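Long-range contact in response regulator receiver modulated diguanylate cyclase with PAS/PAC sensor (PDB 3CG0), which probably makes cyclic di-GMP from GTP under control of a phosphorylatable receiver domain, the part of the protein present in this structure: residues D8-L20 and A50-L64. Sequence-based numbering, arbitrary orientation.
Sequences DLPGVLIVEDGRL and APDLRPDIALVDIML
Leu13 and Val15 exchange backbone hydrogen bonds with the strand 57-61: the N-H and C=O of both face it, each residue bridging two partners, as in parallel pairing. Leu13 N binds Ile57 O, and Leu13 O receives Leu59 N at 2.8 Å; Val15 N and O continue the pattern to Leu59 O and Asp61 N. At the start of the pair, Gly11 O takes Asp56 N at 2.8 Å, while Gly11 N gives a straight bond (165°) to Asp56 OD1, met on its anti side, somewhat out of the carboxylate plane. The short aspartate probably suits this role, accepting where a backbone carbonyl would be usual.

Apolar side chains meet on both faces of the pair. Val12 lies alongside Ile57 (CG2 to CG2 3.8 Å) and reaches Leu59 with CG1. On the other face Leu13 has CG anti to the backbone N (chi1 173°), and its methyls part: CD1 meets Leu53 CD2 and Pro55 CG, at the end of helix 43-53 and the loop after it, CD2 meets Ala58 CB at 3.9 Å.

At the C-terminal end of the strands, Glu16 OE1 comes within 2.9 Å of Asp61 OD2, two carboxylate oxygens side by side in an acidic pocket rather than a hydrogen bond, the carboxylate planes 82° apart. Asp61 is the predicted phosphorylation site, and Glu16 probably corresponds to a magnesium-binding acid of related receivers; Lys111 forms weak, long ion pairs with Asp61 OD2 and Glu16 OE2. Asp61 OD1 accepts Met63 N in an Asx turn.

In this CheY-like fold, strand 11-15 sits between 35-40 and 57-61; helices 19-32 and 115-132 pack over the Val12 and Leu59 face, helix 70-80 over that of Leu13 and Ala58.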
ATOM      1  N   ASP C   8      -3.028  24.960   5.439  1.00 91.23           N
ATOM      2  CA  ASP C   8      -2.550  24.094   4.315  1.00 91.13           C
ATOM      3  C   ASP C   8      -3.692  23.324   3.624  1.00 87.57           C
ATOM      4  O   ASP C   8      -3.546  22.155   3.248  1.00 87.42           O
ATOM      5  CB  ASP C   8      -1.427  23.150   4.784  1.00 92.93           C
ATOM      6  CG  ASP C   8      -1.852  22.241   5.933  1.00 96.32           C
ATOM      7  OD1 ASP C   8      -1.827  21.004   5.747  1.00 96.07           O
ATOM      8  OD2 ASP C   8      -2.207  22.758   7.016  1.00 97.25           O
ATOM      9  N   LEU C   9      -4.825  24.003   3.456  1.00 81.83           N
ATOM     10  CA  LEU C   9      -5.961  23.469   2.707  1.00 78.62           C
ATOM     11  C   LEU C   9      -5.777  23.832   1.221  1.00 73.22           C
ATOM     12  O   LEU C   9      -5.113  24.832   0.923  1.00 75.29           O
ATOM     13  CB  LEU C   9      -7.276  24.011   3.292  1.00 81.11           C
ATOM     14  CG  LEU C   9      -8.066  23.205   4.345  1.00 87.45           C
ATOM     15  CD1 LEU C   9      -9.213  22.405   3.713  1.00 89.85           C
ATOM     16  CD2 LEU C   9      -7.190  22.302   5.242  1.00 89.31           C
ATOM     17  N   PRO C  10      -6.327  23.009   0.290  1.00 66.43           N
ATOM     18  CA  PRO C  10      -6.069  23.105  -1.162  1.00 57.93           C
ATOM     19  C   PRO C  10      -6.333  24.458  -1.822  1.00 52.64           C
ATOM     20  O   PRO C  10      -7.238  25.184  -1.413  1.00 46.63           O
ATOM     21  CB  PRO C  10      -7.021  22.061  -1.748  1.00 59.94           C
ATOM     22  CG  PRO C  10      -7.158  21.061  -0.678  1.00 57.72           C
ATOM     23  CD  PRO C  10      -7.227  21.874   0.578  1.00 65.42           C
ATOM     24  N   GLY C  11      -5.536  24.766  -2.846  1.00 46.16           N
ATOM     25  CA  GLY C  11      -5.631  26.023  -3.577  1.00 46.34           C
ATOM     26  C   GLY C  11      -6.434  25.911  -4.859  1.00 43.54           C
ATOM     27  O   GLY C  11      -6.027  25.239  -5.801  1.00 42.63           O
ATOM     28  N   VAL C  12      -7.571  26.595  -4.892  1.00 39.58           N
ATOM     29  CA  VAL C  12      -8.530  26.471  -5.979  1.00 39.39           C
ATOM     30  C   VAL C  12      -8.465  27.693  -6.915  1.00 39.30           C
ATOM     31  O   VAL C  12      -8.435  28.829  -6.464  1.00 40.88           O
ATOM     32  CB  VAL C  12      -9.964  26.240  -5.417  1.00 35.53           C
ATOM     33  CG1 VAL C  12     -10.967  26.002  -6.528  1.00 30.17           C
ATOM     34  CG2 VAL C  12      -9.982  25.037  -4.431  1.00 31.46           C
ATOM     35  N   LEU C  13      -8.426  27.441  -8.218  1.00 40.05           N
ATOM     36  CA  LEU C  13      -8.441  28.502  -9.223  1.00 40.24           C
ATOM     37  C   LEU C  13      -9.763  28.400  -9.991  1.00 38.92           C
ATOM     38  O   LEU C  13     -10.131  27.313 -10.422  1.00 36.92           O
ATOM     39  CB  LEU C  13      -7.220  28.339 -10.130  1.00 43.01           C
ATOM     40  CG  LEU C  13      -6.960  29.151 -11.403  1.00 53.55           C
ATOM     41  CD1 LEU C  13      -5.470  29.385 -11.555  1.00 52.50           C
ATOM     42  CD2 LEU C  13      -7.484  28.448 -12.629  1.00 58.83           C
ATOM     43  N   ILE C  14     -10.488  29.515 -10.128  1.00 35.40           N
ATOM     44  CA  ILE C  14     -11.810  29.514 -10.766  1.00 38.78           C
ATOM     45  C   ILE C  14     -11.748  30.256 -12.105  1.00 40.18           C
ATOM     46  O   ILE C  14     -11.196  31.346 -12.192  1.00 43.89           O
ATOM     47  CB  ILE C  14     -12.886  30.175  -9.882  1.00 40.39           C
ATOM     48  CG1 ILE C  14     -13.008  29.471  -8.527  1.00 45.30           C
ATOM     49  CG2 ILE C  14     -14.248  30.181 -10.576  1.00 44.24           C
ATOM     50  CD1 ILE C  14     -13.997  30.154  -7.583  1.00 43.85           C
ATOM     51  N   VAL C  15     -12.282  29.632 -13.147  1.00 35.00           N
ATOM     52  CA  VAL C  15     -12.396  30.250 -14.457  1.00 38.46           C
ATOM     53  C   VAL C  15     -13.880  30.265 -14.799  1.00 45.16           C
ATOM     54  O   VAL C  15     -14.467  29.220 -15.078  1.00 48.19           O
ATOM     55  CB  VAL C  15     -11.625  29.471 -15.534  1.00 40.69           C
ATOM     56  CG1 VAL C  15     -11.448  30.328 -16.782  1.00 31.59           C
ATOM     57  CG2 VAL C  15     -10.282  29.039 -15.029  1.00 33.19           C
ATOM     58  N   GLU C  16     -14.485  31.451 -14.769  1.00 41.68           N
ATOM     59  CA  GLU C  16     -15.933  31.576 -14.819  1.00 46.43           C
ATOM     60  C   GLU C  16     -16.311  32.949 -15.348  1.00 50.64           C
ATOM     61  O   GLU C  16     -15.837  33.964 -14.825  1.00 57.23           O
ATOM     62  CB  GLU C  16     -16.496  31.381 -13.410  1.00 49.04           C
ATOM     63  CG  GLU C  16     -17.962  31.718 -13.245  1.00 58.43           C
ATOM     64  CD  GLU C  16     -18.867  30.669 -13.846  1.00 69.21           C
ATOM     65  OE1 GLU C  16     -18.731  29.480 -13.474  1.00 69.97           O
ATOM     66  OE2 GLU C  16     -19.720  31.038 -14.681  1.00 69.99           O
ATOM     67  N   ASP C  17     -17.166  32.977 -16.375  1.00 55.47           N
ATOM     68  CA  ASP C  17     -17.579  34.234 -17.022  0.50 53.72           C
ATOM     69  C   ASP C  17     -18.655  34.977 -16.214  1.00 55.34           C
ATOM     70  O   ASP C  17     -18.565  36.189 -16.034  1.00 58.29           O
ATOM     71  CB  ASP C  17     -18.067  33.975 -18.457  0.50 51.82           C
ATOM     72  CG  ASP C  17     -17.437  34.923 -19.484  0.50 48.98           C
ATOM     73  OD1 ASP C  17     -17.173  36.106 -19.163  0.50 30.42           O
ATOM     74  OD2 ASP C  17     -17.212  34.475 -20.629  0.50 48.60           O
ATOM     75  N   GLY C  18     -19.663  34.248 -15.735  1.00 54.94           N
ATOM     76  CA  GLY C  18     -20.738  34.828 -14.912  1.00 59.50           C
ATOM     77  C   GLY C  18     -20.272  35.258 -13.530  1.00 58.34           C
ATOM     78  O   GLY C  18     -19.993  34.416 -12.676  1.00 57.42           O
ATOM     79  N   ARG C  19     -20.202  36.576 -13.315  1.00 61.07           N
ATOM     80  CA  ARG C  19     -19.635  37.175 -12.089  1.00 57.09           C
ATOM     81  C   ARG C  19     -20.351  36.818 -10.785  1.00 51.23           C
ATOM     82  O   ARG C  19     -19.727  36.759  -9.730  1.00 52.60           O
ATOM     83  CB  ARG C  19     -19.531  38.698 -12.216  1.00 58.28           C
ATOM     84  CG  ARG C  19     -18.238  39.168 -12.826  1.00 62.28           C
ATOM     85  CD  ARG C  19     -17.840  40.512 -12.254  1.00 74.98           C
ATOM     86  NE  ARG C  19     -16.623  41.041 -12.868  1.00 84.16           N
ATOM     87  CZ  ARG C  19     -16.601  41.824 -13.945  1.00 87.65           C
ATOM     88  NH1 ARG C  19     -17.734  42.183 -14.545  1.00 84.68           N
ATOM     89  NH2 ARG C  19     -15.438  42.250 -14.420  1.00 87.76           N
ATOM     90  N   LEU C  20     -21.654  36.584 -10.871  1.00 50.86           N
ATOM     91  CA  LEU C  20     -22.436  36.163  -9.720  1.00 53.06           C
ATOM     92  C   LEU C  20     -22.208  34.689  -9.389  1.00 52.62           C
ATOM     93  O   LEU C  20     -22.186  34.311  -8.219  1.00 56.29           O
ATOM     94  CB  LEU C  20     -23.926  36.436  -9.954  1.00 50.56           C
ATOM     95  CG  LEU C  20     -24.886  36.172  -8.794  1.00 54.54           C
ATOM     96  CD1 LEU C  20     -24.556  37.066  -7.613  1.00 39.05           C
ATOM     97  CD2 LEU C  20     -26.323  36.378  -9.246  1.00 56.82           C
ATOM     98  N   ALA C  50      -1.535  30.996 -13.679  1.00 60.64           N
ATOM     99  CA  ALA C  50      -1.495  29.651 -13.087  1.00 63.71           C
ATOM    100  C   ALA C  50      -0.148  29.146 -12.516  1.00 66.39           C
ATOM    101  O   ALA C  50      -0.127  28.696 -11.372  1.00 66.47           O
ATOM    102  CB  ALA C  50      -2.135  28.613 -14.008  1.00 62.19           C
ATOM    103  N   PRO C  51       0.973  29.244 -13.281  1.00 70.88           N
ATOM    104  CA  PRO C  51       2.211  28.711 -12.690  1.00 70.97           C
ATOM    105  C   PRO C  51       2.717  29.512 -11.485  1.00 73.44           C
ATOM    106  O   PRO C  51       3.337  28.937 -10.579  1.00 75.06           O
ATOM    107  CB  PRO C  51       3.225  28.792 -13.843  1.00 71.16           C
ATOM    108  CG  PRO C  51       2.425  29.022 -15.075  1.00 71.42           C
ATOM    109  CD  PRO C  51       1.228  29.782 -14.633  1.00 68.42           C
ATOM    110  N   ASP C  52       2.436  30.815 -11.471  1.00 71.47           N
ATOM    111  CA  ASP C  52       2.856  31.693 -10.378  1.00 74.99           C
ATOM    112  C   ASP C  52       2.170  31.401  -9.042  1.00 74.79           C
ATOM    113  O   ASP C  52       2.840  31.264  -8.013  1.00 78.59           O
ATOM    114  CB  ASP C  52       2.667  33.165 -10.762  1.00 77.20           C
ATOM    115  CG  ASP C  52       3.727  33.660 -11.736  1.00 82.37           C
ATOM    116  OD1 ASP C  52       3.447  34.640 -12.463  1.00 83.07           O
ATOM    117  OD2 ASP C  52       4.837  33.079 -11.773  1.00 79.78           O
ATOM    118  N   LEU C  53       0.844  31.296  -9.055  1.00 73.56           N
ATOM    119  CA  LEU C  53       0.100  31.122  -7.807  1.00 71.34           C
ATOM    120  C   LEU C  53      -0.105  29.659  -7.381  1.00 68.25           C
ATOM    121  O   LEU C  53      -0.647  29.397  -6.305  1.00 66.51           O
ATOM    122  CB  LEU C  53      -1.198  31.961  -7.794  1.00 71.64           C
ATOM    123  CG  LEU C  53      -2.539  31.673  -8.477  1.00 70.15           C
ATOM    124  CD1 LEU C  53      -3.276  32.984  -8.677  1.00 76.06           C
ATOM    125  CD2 LEU C  53      -2.441  30.943  -9.793  1.00 80.81           C
ATOM    126  N   ARG C  54       0.362  28.733  -8.222  1.00 66.46           N
ATOM    127  CA  ARG C  54       0.473  27.291  -7.910  1.00 64.88           C
ATOM    128  C   ARG C  54      -0.778  26.614  -7.319  1.00 57.91           C
ATOM    129  O   ARG C  54      -0.750  26.183  -6.158  1.00 57.29           O
ATOM    130  CB  ARG C  54       1.669  27.038  -6.976  1.00 67.91           C
ATOM    131  CG  ARG C  54       3.051  27.395  -7.536  1.00 72.49           C
ATOM    132  CD  ARG C  54       4.121  27.378  -6.428  1.00 77.38           C
ATOM    133  NE  ARG C  54       3.934  26.270  -5.483  1.00 95.04           N
ATOM    134  CZ  ARG C  54       4.763  25.959  -4.485  1.00 99.56           C
ATOM    135  NH1 ARG C  54       5.874  26.661  -4.280  1.00100.69           N
ATOM    136  NH2 ARG C  54       4.481  24.932  -3.690  1.00 94.30           N
ATOM    137  N   PRO C  55      -1.872  26.508  -8.107  1.00 52.85           N
ATOM    138  CA  PRO C  55      -3.074  25.879  -7.553  1.00 48.70           C
ATOM    139  C   PRO C  55      -3.025  24.351  -7.539  1.00 49.21           C
ATOM    140  O   PRO C  55      -2.223  23.750  -8.246  1.00 50.86           O
ATOM    141  CB  PRO C  55      -4.190  26.379  -8.476  1.00 53.16           C
ATOM    142  CG  PRO C  55      -3.508  26.671  -9.784  1.00 47.96           C
ATOM    143  CD  PRO C  55      -2.067  26.946  -9.506  1.00 51.77           C
ATOM    144  N   ASP C  56      -3.879  23.745  -6.718  1.00 47.08           N
ATOM    145  CA  ASP C  56      -4.001  22.297  -6.635  1.00 44.33           C
ATOM    146  C   ASP C  56      -5.055  21.778  -7.612  1.00 40.51           C
ATOM    147  O   ASP C  56      -5.045  20.609  -7.966  1.00 45.07           O
ATOM    148  CB  ASP C  56      -4.353  21.869  -5.204  1.00 43.75           C
ATOM    149  CG  ASP C  56      -3.220  22.130  -4.218  1.00 50.04           C
ATOM    150  OD1 ASP C  56      -3.190  23.219  -3.610  1.00 50.65           O
ATOM    151  OD2 ASP C  56      -2.346  21.252  -4.071  1.00 55.99           O
ATOM    152  N   ILE C  57      -5.964  22.653  -8.035  1.00 39.10           N
ATOM    153  CA  ILE C  57      -7.097  22.281  -8.883  1.00 30.83           C
ATOM    154  C   ILE C  57      -7.688  23.527  -9.566  1.00 34.88           C
ATOM    155  O   ILE C  57      -7.533  24.642  -9.076  1.00 34.28           O
ATOM    156  CB  ILE C  57      -8.198  21.513  -8.069  1.00 35.30           C
ATOM    157  CG1 ILE C  57      -9.234  20.876  -8.999  1.00 30.35           C
ATOM    158  CG2 ILE C  57      -8.839  22.414  -7.003  1.00 27.45           C
ATOM    159  CD1 ILE C  57     -10.039  19.784  -8.387  1.00 24.35           C
ATOM    160  N   ALA C  58      -8.343  23.328 -10.704  1.00 33.56           N
ATOM    161  CA  ALA C  58      -8.974  24.416 -11.435  1.00 35.67           C
ATOM    162  C   ALA C  58     -10.425  24.068 -11.707  1.00 33.22           C
ATOM    163  O   ALA C  58     -10.717  22.965 -12.180  1.00 37.05           O
ATOM    164  CB  ALA C  58      -8.229  24.672 -12.747  1.00 35.36           C
ATOM    165  N   LEU C  59     -11.331  24.996 -11.388  1.00 36.23           N
ATOM    166  CA  LEU C  59     -12.743  24.848 -11.732  1.00 35.61           C
ATOM    167  C   LEU C  59     -13.014  25.697 -12.951  1.00 37.17           C
ATOM    168  O   LEU C  59     -12.817  26.898 -12.906  1.00 37.54           O
ATOM    169  CB  LEU C  59     -13.650  25.276 -10.576  1.00 40.81           C
ATOM    170  CG  LEU C  59     -13.471  24.603  -9.210  1.00 42.87           C
ATOM    171  CD1 LEU C  59     -14.630  24.974  -8.318  1.00 39.62           C
ATOM    172  CD2 LEU C  59     -13.354  23.098  -9.328  1.00 34.55           C
ATOM    173  N   VAL C  60     -13.434  25.071 -14.048  1.00 39.30           N
ATOM    174  CA  VAL C  60     -13.557  25.761 -15.341  1.00 33.15           C
ATOM    175  C   VAL C  60     -15.002  25.719 -15.819  1.00 41.79           C
ATOM    176  O   VAL C  60     -15.649  24.658 -15.768  1.00 37.36           O
ATOM    177  CB  VAL C  60     -12.607  25.151 -16.424  1.00 35.10           C
ATOM    178  CG1 VAL C  60     -12.721  25.901 -17.769  1.00 27.00           C
ATOM    179  CG2 VAL C  60     -11.150  25.190 -15.969  1.00 28.90           C
ATOM    180  N   ASP C  61     -15.528  26.860 -16.271  1.00 36.23           N
ATOM    181  CA  ASP C  61     -16.851  26.823 -16.882  1.00 44.38           C
ATOM    182  C   ASP C  61     -16.708  26.313 -18.292  1.00 46.03           C
ATOM    183  O   ASP C  61     -15.964  26.885 -19.104  1.00 50.86           O
ATOM    184  CB  ASP C  61     -17.580  28.165 -16.863  1.00 45.98           C
ATOM    185  CG  ASP C  61     -19.096  27.996 -16.938  1.00 50.78           C
ATOM    186  OD1 ASP C  61     -19.605  27.442 -17.938  1.00 34.22           O
ATOM    187  OD2 ASP C  61     -19.788  28.389 -15.979  1.00 64.37           O
ATOM    188  N   ILE C  62     -17.422  25.227 -18.577  1.00 45.98           N
ATOM    189  CA  ILE C  62     -17.321  24.548 -19.860  1.00 42.21           C
ATOM    190  C   ILE C  62     -17.784  25.458 -20.996  1.00 46.90           C
ATOM    191  O   ILE C  62     -17.325  25.326 -22.126  1.00 49.88           O
ATOM    192  CB  ILE C  62     -18.074  23.175 -19.844  1.00 40.91           C
ATOM    193  CG1 ILE C  62     -17.574  22.256 -20.967  1.00 42.66           C
ATOM    194  CG2 ILE C  62     -19.619  23.342 -19.865  1.00 31.56           C
ATOM    195  CD1 ILE C  62     -17.826  20.783 -20.694  1.00 42.10           C
ATOM    196  N   MET C  63     -18.634  26.425 -20.651  1.00 54.77           N
ATOM    197  CA  MET C  63     -19.316  27.276 -21.615  1.00 58.58           C
ATOM    198  C   MET C  63     -18.673  28.648 -21.835  1.00 58.25           C
ATOM    199  O   MET C  63     -19.304  29.517 -22.448  1.00 60.47           O
ATOM    200  CB  MET C  63     -20.795  27.422 -21.218  1.00 63.04           C
ATOM    201  CG  MET C  63     -21.790  26.816 -22.220  1.00 74.95           C
ATOM    202  SD  MET C  63     -21.711  25.029 -22.494  1.00 78.69           S
ATOM    203  CE  MET C  63     -21.883  24.992 -24.275  1.00 71.14           C
ATOM    204  N   LEU C  64     -17.451  28.826 -21.343  1.00 56.49           N
ATOM    205  CA  LEU C  64     -16.697  30.050 -21.578  1.00 60.19           C
ATOM    206  C   LEU C  64     -16.599  30.363 -23.066  1.00 67.41           C
ATOM    207  O   LEU C  64     -16.501  29.460 -23.897  1.00 68.73           O
ATOM    208  CB  LEU C  64     -15.297  29.941 -20.970  1.00 59.32           C
ATOM    209  CG  LEU C  64     -15.111  30.553 -19.580  1.00 60.82           C
ATOM    210  CD1 LEU C  64     -13.636  30.618 -19.214  1.00 54.59           C
ATOM    211  CD2 LEU C  64     -15.746  31.934 -19.511  1.00 63.09           C
TER